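Local coordinates for reticulocyte binding protein (Streptococcus agalactiae COH1, PDB 3FAW) that is a cell-wall-anchored streptococcal pullulanase, a glycoside hydrolase of the alpha-amylase family that probably cleaves alpha-1,6 branch linkages in pullulan and related alpha-glucans, at residues 773-778 / 785-790; 705-710 / 747-752. One frame throughout, in Å; residues are numbered along the deposited sequence.

Contact 1 (773-778 / 785-790); sequences KGQVIV and IKPIST
Ile788 and Val776 join a loop, 785-790, to strand 775-778, an outermost strand of the five-stranded antiparallel sheet in the C-terminal domain. The strand pairs with 807-813 and carries a classic beta bulge, Ile777 and Val778 both facing Val810; the loop runs nearly at right angles to it, the end-to-end directions 103° apart.

One direct hydrogen bond links the backbones: the N-H of Ile788 is donated to Val776 O at 2.8 Å. A water adds a second bridge, donating to both Ile777 O and Lys786 O at 2.6 Å each.

Side-chain packing surrounds these bonds. Ile788 directs CB toward the strand. With CG1 anti to its own carbonyl carbon (chi1 -58°), the isoleucine sets CB and CG1 beside Val776 O, both 3.4 Å away, while CD1 extends onward to 3.6 Å from Ile777 O and makes an apolar contact with Val776 CG1 at 4.3 Å. Ile777 answers with CG2, which rests against the carbonyl oxygens of Ile785 and Lys786.

Toward the exposed side, where a polar amide is at home, Gln775 and Pro787 run side by side, pointing the same way. Gln775 CB sits near Pro787 CB, and NE2 comes within 3.7 Å of Pro787 CG.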
ATOM      1  N   LYS A 773     -42.985   9.952  -9.153  1.00 18.98           N
ATOM      2  CA  LYS A 773     -43.205  11.377  -8.872  1.00 19.91           C
ATOM      3  C   LYS A 773     -41.905  12.144  -8.609  1.00 19.35           C
ATOM      4  O   LYS A 773     -41.932  13.353  -8.385  1.00 18.54           O
ATOM      5  CB  LYS A 773     -44.125  11.536  -7.656  1.00 20.50           C
ATOM      6  CG  LYS A 773     -45.501  10.884  -7.800  1.00 21.36           C
ATOM      7  CD  LYS A 773     -46.394  11.595  -8.817  1.00 24.61           C
ATOM      8  CE  LYS A 773     -46.765  13.007  -8.383  0.10 23.74           C
ATOM      9  NZ  LYS A 773     -47.854  13.579  -9.221  0.10 23.65           N
ATOM     10  N   GLY A 774     -40.775  11.438  -8.635  1.00 19.11           N
ATOM     11  CA  GLY A 774     -39.477  12.033  -8.325  1.00 18.76           C
ATOM     12  C   GLY A 774     -38.807  12.730  -9.496  1.00 18.06           C
ATOM     13  O   GLY A 774     -39.333  12.755 -10.607  1.00 16.89           O
ATOM     14  N   GLN A 775     -37.632  13.296  -9.227  1.00 17.93           N
ATOM     15  CA  GLN A 775     -36.840  14.007 -10.229  1.00 18.34           C
ATOM     16  C   GLN A 775     -35.655  13.147 -10.649  1.00 18.04           C
ATOM     17  O   GLN A 775     -35.023  12.508  -9.808  1.00 17.58           O
ATOM     18  CB  GLN A 775     -36.316  15.324  -9.653  1.00 18.53           C
ATOM     19  CG  GLN A 775     -37.397  16.269  -9.124  1.00 19.20           C
ATOM     20  CD  GLN A 775     -36.848  17.344  -8.187  1.00 22.62           C
ATOM     21  OE1 GLN A 775     -35.924  17.099  -7.407  0.50 24.24           O
ATOM     22  NE2 GLN A 775     -37.430  18.537  -8.252  0.50 23.78           N
ATOM     23  N   VAL A 776     -35.349  13.147 -11.945  1.00 17.68           N
ATOM     24  CA  VAL A 776     -34.169  12.452 -12.463  1.00 17.84           C
ATOM     25  C   VAL A 776     -32.935  13.339 -12.313  1.00 18.11           C
ATOM     26  O   VAL A 776     -32.876  14.419 -12.905  1.00 18.59           O
ATOM     27  CB  VAL A 776     -34.331  12.082 -13.955  1.00 17.19           C
ATOM     28  CG1 VAL A 776     -33.104  11.304 -14.451  1.00 16.21           C
ATOM     29  CG2 VAL A 776     -35.605  11.276 -14.166  1.00 16.74           C
ATOM     30  N   ILE A 777     -31.958  12.886 -11.521  1.00 17.21           N
ATOM     31  CA  ILE A 777     -30.705  13.639 -11.329  1.00 15.88           C
ATOM     32  C   ILE A 777     -29.481  12.993 -12.007  1.00 15.88           C
ATOM     33  O   ILE A 777     -28.454  13.653 -12.200  1.00 14.13           O
ATOM     34  CB  ILE A 777     -30.427  13.931  -9.834  1.00 16.33           C
ATOM     35  CG1 ILE A 777     -30.216  12.644  -9.035  1.00 14.74           C
ATOM     36  CG2 ILE A 777     -31.576  14.749  -9.245  1.00 14.83           C
ATOM     37  CD1 ILE A 777     -29.635  12.889  -7.664  1.00 16.15           C
ATOM     38  N   VAL A 778     -29.595  11.715 -12.363  1.00 14.71           N
ATOM     39  CA  VAL A 778     -28.600  11.052 -13.210  1.00 15.41           C
ATOM     40  C   VAL A 778     -29.316  10.378 -14.375  1.00 15.36           C
ATOM     41  O   VAL A 778     -30.295   9.656 -14.175  1.00 15.59           O
ATOM     42  CB  VAL A 778     -27.773   9.992 -12.431  1.00 14.38           C
ATOM     43  CG1 VAL A 778     -26.780   9.284 -13.354  1.00 13.73           C
ATOM     44  CG2 VAL A 778     -27.046  10.632 -11.267  1.00 14.87           C
ATOM     45  N   ILE A 785     -26.695  16.620  -8.862  1.00 16.22           N
ATOM     46  CA  ILE A 785     -27.747  16.733  -7.842  1.00 17.74           C
ATOM     47  C   ILE A 785     -28.941  17.604  -8.278  1.00 18.67           C
ATOM     48  O   ILE A 785     -29.918  17.720  -7.540  1.00 18.88           O
ATOM     49  CB  ILE A 785     -27.178  17.257  -6.493  1.00 17.36           C
ATOM     50  CG1 ILE A 785     -26.604  18.673  -6.631  1.00 18.29           C
ATOM     51  CG2 ILE A 785     -26.100  16.314  -5.972  1.00 18.47           C
ATOM     52  CD1 ILE A 785     -26.192  19.284  -5.309  1.00 17.87           C
ATOM     53  N   LYS A 786     -28.862  18.199  -9.469  1.00 20.10           N
ATOM     54  CA  LYS A 786     -29.935  19.055  -9.984  1.00 21.90           C
ATOM     55  C   LYS A 786     -30.910  18.250 -10.848  1.00 21.50           C
ATOM     56  O   LYS A 786     -30.506  17.293 -11.511  1.00 21.39           O
ATOM     57  CB  LYS A 786     -29.354  20.206 -10.811  1.00 21.91           C
ATOM     58  CG  LYS A 786     -28.412  21.120 -10.043  1.00 24.80           C
ATOM     59  CD  LYS A 786     -27.683  22.077 -10.980  1.00 26.22           C
ATOM     60  CE  LYS A 786     -26.626  22.881 -10.243  1.00 29.81           C
ATOM     61  NZ  LYS A 786     -25.931  23.855 -11.134  1.00 31.74           N
ATOM     62  N   PRO A 787     -32.200  18.634 -10.847  1.00 21.56           N
ATOM     63  CA  PRO A 787     -33.163  17.964 -11.718  1.00 21.40           C
ATOM     64  C   PRO A 787     -32.831  18.124 -13.204  1.00 20.25           C
ATOM     65  O   PRO A 787     -32.508  19.226 -13.651  1.00 18.84           O
ATOM     66  CB  PRO A 787     -34.493  18.664 -11.391  1.00 21.90           C
ATOM     67  CG  PRO A 787     -34.286  19.332 -10.092  1.00 21.93           C
ATOM     68  CD  PRO A 787     -32.838  19.684 -10.033  1.00 22.07           C
ATOM     69  N   ILE A 788     -32.896  17.020 -13.944  1.00 19.73           N
ATOM     70  CA  ILE A 788     -32.718  17.035 -15.392  1.00 20.09           C
ATOM     71  C   ILE A 788     -34.104  17.183 -16.033  1.00 21.20           C
ATOM     72  O   ILE A 788     -34.970  16.322 -15.861  1.00 22.19           O
ATOM     73  CB  ILE A 788     -32.016  15.751 -15.888  1.00 19.21           C
ATOM     74  CG1 ILE A 788     -30.647  15.593 -15.215  1.00 18.40           C
ATOM     75  CG2 ILE A 788     -31.846  15.785 -17.400  1.00 18.74           C
ATOM     76  CD1 ILE A 788     -30.027  14.212 -15.379  1.00 17.79           C
ATOM     77  N   SER A 789     -34.306  18.280 -16.762  0.50 21.84           N
ATOM     78  CA  SER A 789     -35.633  18.650 -17.267  0.50 22.76           C
ATOM     79  C   SER A 789     -36.170  17.690 -18.327  0.50 23.66           C
ATOM     80  O   SER A 789     -37.352  17.344 -18.307  0.50 23.06           O
ATOM     81  CB  SER A 789     -35.611  20.077 -17.825  0.50 22.27           C
ATOM     82  OG  SER A 789     -34.674  20.198 -18.879  0.50 23.14           O
ATOM     83  N   THR A 790     -35.302  17.270 -19.247  1.00 25.39           N
ATOM     84  CA  THR A 790     -35.664  16.301 -20.288  1.00 26.84           C
ATOM     85  C   THR A 790     -34.674  15.122 -20.272  1.00 26.12           C
ATOM     86  O   THR A 790     -33.728  15.085 -21.062  1.00 26.07           O
ATOM     87  CB  THR A 790     -35.737  16.969 -21.690  1.00 28.14           C
ATOM     88  OG1 THR A 790     -36.046  15.983 -22.687  1.00 30.17           O
ATOM     89  CG2 THR A 790     -34.423  17.671 -22.043  1.00 31.32           C
TER
HETATM   90  O   HOH W   1     -28.147  16.212 -11.996  1.00 19.69           O

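Contact 2 (705-710 / 747-752); sequences DAFRKL and DIYAVF
This is a buried, wholly apolar contact in which the short 3-10 turn 705-707, following helix 685-703, packs against strand 748-754 of the C-terminal antiparallel sheet. Ala706, Phe707, Tyr749 and Val751 carry it, burying 161 Å² between the two segments.

Tyr749 and Val751, two residues apart on the strand, both direct CB toward the turn. The Phe707 ring reaches them with its far end. Its CG stands anti to the carbonyl carbon (chi1 -58°), which sends the ring out to the strand although the CB itself does not head there. CE1 meets Val751 CG2 at 4.0 Å, the methyl lying at the ring edge near its plane, while CZ approaches Tyr749 CB obliquely at 4.1 Å. The two aromatic rings are inclined by 58°, with centroids 5.8 Å apart, an oblique pairing. Ala706 adds one methyl, CB, 4.0 Å from Tyr749 CD2; so small a side chain lets the turn come close to the tyrosine ring.

Leu700 of helix 685-703 touches both rings, extending this apolar layer. Polar groups of the turn have their own partners: Ala706 O accepts from Gln612 NE2 and bonds with Thr741 OG1, and Asp705 OD2 bonds with Ser744 OG. With only carbon atoms meeting between the side chains, the join has little directional preference and rests on shape fit and exclusion of water.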
ATOM      1  N   ASP A 705     -26.070  11.446   3.019  1.00 16.23           N
ATOM      2  CA  ASP A 705     -25.636  10.253   3.756  1.00 15.60           C
ATOM      3  C   ASP A 705     -26.422   8.981   3.401  1.00 14.84           C
ATOM      4  O   ASP A 705     -26.173   7.917   3.980  1.00 14.60           O
ATOM      5  CB  ASP A 705     -25.633  10.502   5.276  1.00 15.13           C
ATOM      6  CG  ASP A 705     -27.019  10.783   5.847  1.00 17.79           C
ATOM      7  OD1 ASP A 705     -28.008  10.158   5.408  1.00 16.46           O
ATOM      8  OD2 ASP A 705     -27.108  11.624   6.766  1.00 18.17           O
ATOM      9  N   ALA A 706     -27.355   9.083   2.452  1.00 13.74           N
ATOM     10  CA  ALA A 706     -28.014   7.905   1.880  1.00 13.39           C
ATOM     11  C   ALA A 706     -27.008   6.898   1.316  1.00 12.85           C
ATOM     12  O   ALA A 706     -27.263   5.696   1.334  1.00 12.22           O
ATOM     13  CB  ALA A 706     -28.993   8.314   0.789  1.00 13.78           C
ATOM     14  N   PHE A 707     -25.880   7.393   0.810  1.00 13.29           N
ATOM     15  CA  PHE A 707     -24.841   6.537   0.230  1.00 14.66           C
ATOM     16  C   PHE A 707     -23.675   6.287   1.202  1.00 16.13           C
ATOM     17  O   PHE A 707     -22.688   5.646   0.836  1.00 17.11           O
ATOM     18  CB  PHE A 707     -24.307   7.165  -1.063  1.00 14.93           C
ATOM     19  CG  PHE A 707     -25.369   7.415  -2.109  1.00 13.87           C
ATOM     20  CD1 PHE A 707     -26.058   6.354  -2.688  1.00 15.80           C
ATOM     21  CD2 PHE A 707     -25.667   8.709  -2.526  1.00 12.21           C
ATOM     22  CE1 PHE A 707     -27.036   6.578  -3.652  1.00 16.12           C
ATOM     23  CE2 PHE A 707     -26.643   8.942  -3.493  1.00 11.50           C
ATOM     24  CZ  PHE A 707     -27.326   7.879  -4.057  1.00 13.11           C
ATOM     25  N   ARG A 708     -23.801   6.783   2.436  1.00 16.44           N
ATOM     26  CA  ARG A 708     -22.697   6.803   3.400  1.00 16.72           C
ATOM     27  C   ARG A 708     -23.192   6.516   4.817  1.00 16.70           C
ATOM     28  O   ARG A 708     -22.899   7.276   5.746  1.00 17.44           O
ATOM     29  CB  ARG A 708     -22.023   8.175   3.391  1.00 17.12           C
ATOM     30  CG  ARG A 708     -21.307   8.551   2.101  1.00 17.20           C
ATOM     31  CD  ARG A 708     -21.532  10.007   1.779  1.00 18.99           C
ATOM     32  NE  ARG A 708     -21.301  10.853   2.944  1.00 21.65           N
ATOM     33  CZ  ARG A 708     -21.840  12.053   3.142  1.00 18.73           C
ATOM     34  NH1 ARG A 708     -22.663  12.595   2.253  1.00 19.75           N
ATOM     35  NH2 ARG A 708     -21.549  12.719   4.244  1.00 20.55           N
ATOM     36  N   LYS A 709     -23.934   5.423   4.980  1.00 15.81           N
ATOM     37  CA  LYS A 709     -24.490   5.053   6.286  1.00 16.30           C
ATOM     38  C   LYS A 709     -23.420   4.505   7.234  1.00 16.78           C
ATOM     39  O   LYS A 709     -22.388   3.987   6.799  1.00 15.21           O
ATOM     40  CB  LYS A 709     -25.627   4.040   6.129  1.00 16.43           C
ATOM     41  CG  LYS A 709     -26.863   4.631   5.489  1.00 18.36           C
ATOM     42  CD  LYS A 709     -27.852   3.561   5.062  1.00 21.47           C
ATOM     43  CE  LYS A 709     -29.002   4.169   4.272  1.00 21.64           C
ATOM     44  NZ  LYS A 709     -29.660   5.279   5.012  1.00 18.90           N
ATOM     45  N   LEU A 710     -23.689   4.621   8.532  1.00 17.98           N
ATOM     46  CA  LEU A 710     -22.696   4.322   9.562  1.00 18.85           C
ATOM     47  C   LEU A 710     -22.689   2.847   9.953  1.00 18.29           C
ATOM     48  O   LEU A 710     -21.625   2.272  10.175  1.00 18.30           O
ATOM     49  CB  LEU A 710     -22.929   5.186  10.803  1.00 18.84           C
ATOM     50  CG  LEU A 710     -22.803   6.703  10.617  1.00 21.80           C
ATOM     51  CD1 LEU A 710     -24.016   7.273   9.892  1.00 24.08           C
ATOM     52  CD2 LEU A 710     -22.623   7.398  11.960  1.00 22.62           C
ATOM     53  N   ASP A 747     -35.764  12.530   2.526  1.00 24.96           N
ATOM     54  CA  ASP A 747     -35.180  12.175   1.172  1.00 23.57           C
ATOM     55  C   ASP A 747     -34.860  10.737   0.745  1.00 22.10           C
ATOM     56  O   ASP A 747     -34.081  10.033   1.387  1.00 21.95           O
ATOM     57  CB  ASP A 747     -34.013  13.112   0.822  1.00 23.99           C
ATOM     58  CG  ASP A 747     -34.407  14.582   0.879  1.00 24.07           C
ATOM     59  OD1 ASP A 747     -35.559  14.885   1.263  1.00 23.90           O
ATOM     60  OD2 ASP A 747     -33.557  15.433   0.545  1.00 21.53           O
ATOM     61  N   ILE A 748     -35.463  10.349  -0.385  1.00 20.19           N
ATOM     62  CA  ILE A 748     -35.309   9.018  -0.982  1.00 18.86           C
ATOM     63  C   ILE A 748     -34.525   9.087  -2.300  1.00 18.23           C
ATOM     64  O   ILE A 748     -34.794   9.947  -3.138  1.00 17.46           O
ATOM     65  CB  ILE A 748     -36.697   8.368  -1.263  1.00 18.63           C
ATOM     66  CG1 ILE A 748     -37.440   8.088   0.050  1.00 19.56           C
ATOM     67  CG2 ILE A 748     -36.546   7.070  -2.060  1.00 19.40           C
ATOM     68  CD1 ILE A 748     -38.930   7.805  -0.135  1.00 18.44           C
ATOM     69  N   TYR A 749     -33.573   8.168  -2.478  1.00 17.29           N
ATOM     70  CA  TYR A 749     -32.789   8.058  -3.715  1.00 17.89           C
ATOM     71  C   TYR A 749     -32.865   6.639  -4.283  1.00 18.34           C
ATOM     72  O   TYR A 749     -32.603   5.672  -3.568  1.00 19.33           O
ATOM     73  CB  TYR A 749     -31.320   8.418  -3.459  1.00 18.12           C
ATOM     74  CG  TYR A 749     -31.089   9.869  -3.098  1.00 16.42           C
ATOM     75  CD1 TYR A 749     -30.684  10.791  -4.057  1.00 15.14           C
ATOM     76  CD2 TYR A 749     -31.274  10.319  -1.794  1.00 17.27           C
ATOM     77  CE1 TYR A 749     -30.474  12.131  -3.728  1.00 15.50           C
ATOM     78  CE2 TYR A 749     -31.067  11.655  -1.455  1.00 14.93           C
ATOM     79  CZ  TYR A 749     -30.667  12.554  -2.425  1.00 15.14           C
ATOM     80  OH  TYR A 749     -30.461  13.877  -2.091  1.00 16.68           O
ATOM     81  N   ALA A 750     -33.215   6.519  -5.565  1.00 17.94           N
ATOM     82  CA  ALA A 750     -33.282   5.215  -6.239  1.00 18.10           C
ATOM     83  C   ALA A 750     -32.308   5.160  -7.412  1.00 17.62           C
ATOM     84  O   ALA A 750     -32.331   6.037  -8.276  1.00 17.55           O
ATOM     85  CB  ALA A 750     -34.696   4.937  -6.725  1.00 17.42           C
ATOM     86  N   VAL A 751     -31.469   4.123  -7.434  1.00 17.64           N
ATOM     87  CA  VAL A 751     -30.457   3.932  -8.479  1.00 16.63           C
ATOM     88  C   VAL A 751     -30.829   2.751  -9.378  1.00 17.24           C
ATOM     89  O   VAL A 751     -31.084   1.651  -8.888  1.00 14.79           O
ATOM     90  CB  VAL A 751     -29.061   3.642  -7.868  1.00 17.72           C
ATOM     91  CG1 VAL A 751     -27.991   3.600  -8.966  1.00 17.12           C
ATOM     92  CG2 VAL A 751     -28.706   4.677  -6.804  1.00 15.46           C
ATOM     93  N   PHE A 752     -30.853   2.992 -10.689  1.00 17.67           N
ATOM     94  CA  PHE A 752     -31.156   1.967 -11.688  1.00 17.47           C
ATOM     95  C   PHE A 752     -29.963   1.792 -12.622  1.00 17.82           C
ATOM     96  O   PHE A 752     -29.479   2.772 -13.185  1.00 16.93           O
ATOM     97  CB  PHE A 752     -32.373   2.373 -12.522  1.00 16.96           C
ATOM     98  CG  PHE A 752     -33.619   2.626 -11.712  1.00 16.50           C
ATOM     99  CD1 PHE A 752     -34.568   1.628 -11.545  1.00 16.08           C
ATOM    100  CD2 PHE A 752     -33.851   3.869 -11.139  1.00 14.16           C
ATOM    101  CE1 PHE A 752     -35.718   1.859 -10.808  1.00 12.91           C
ATOM    102  CE2 PHE A 752     -34.995   4.106 -10.402  1.00 12.73           C
ATOM    103  CZ  PHE A 752     -35.931   3.100 -10.237  1.00 14.20           C
TER

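How the contacts relate
Both contacts belong to the same C-terminal sheet, in which strand 807-813 lies between 748-754 and 775-778. Contact 2 reaches the sheet from the turn after helix 685-703, whereas contact 1 covers an outermost strand, and their centres are 15 Å apart. They meet directly where Ile777 CD1 packs 4.1 Å from Tyr749 CE1, and Leu700 touches Ile777, Phe707 and Tyr749, so these three side chains share a common apolar neighbour. In character they differ: backbone bonding and water at a partly exposed margin, against buried carbon packing. A calcium ion lies about 10 Å from the side chain of Ile785; no residue of either contact is a ligand of the calcium sites.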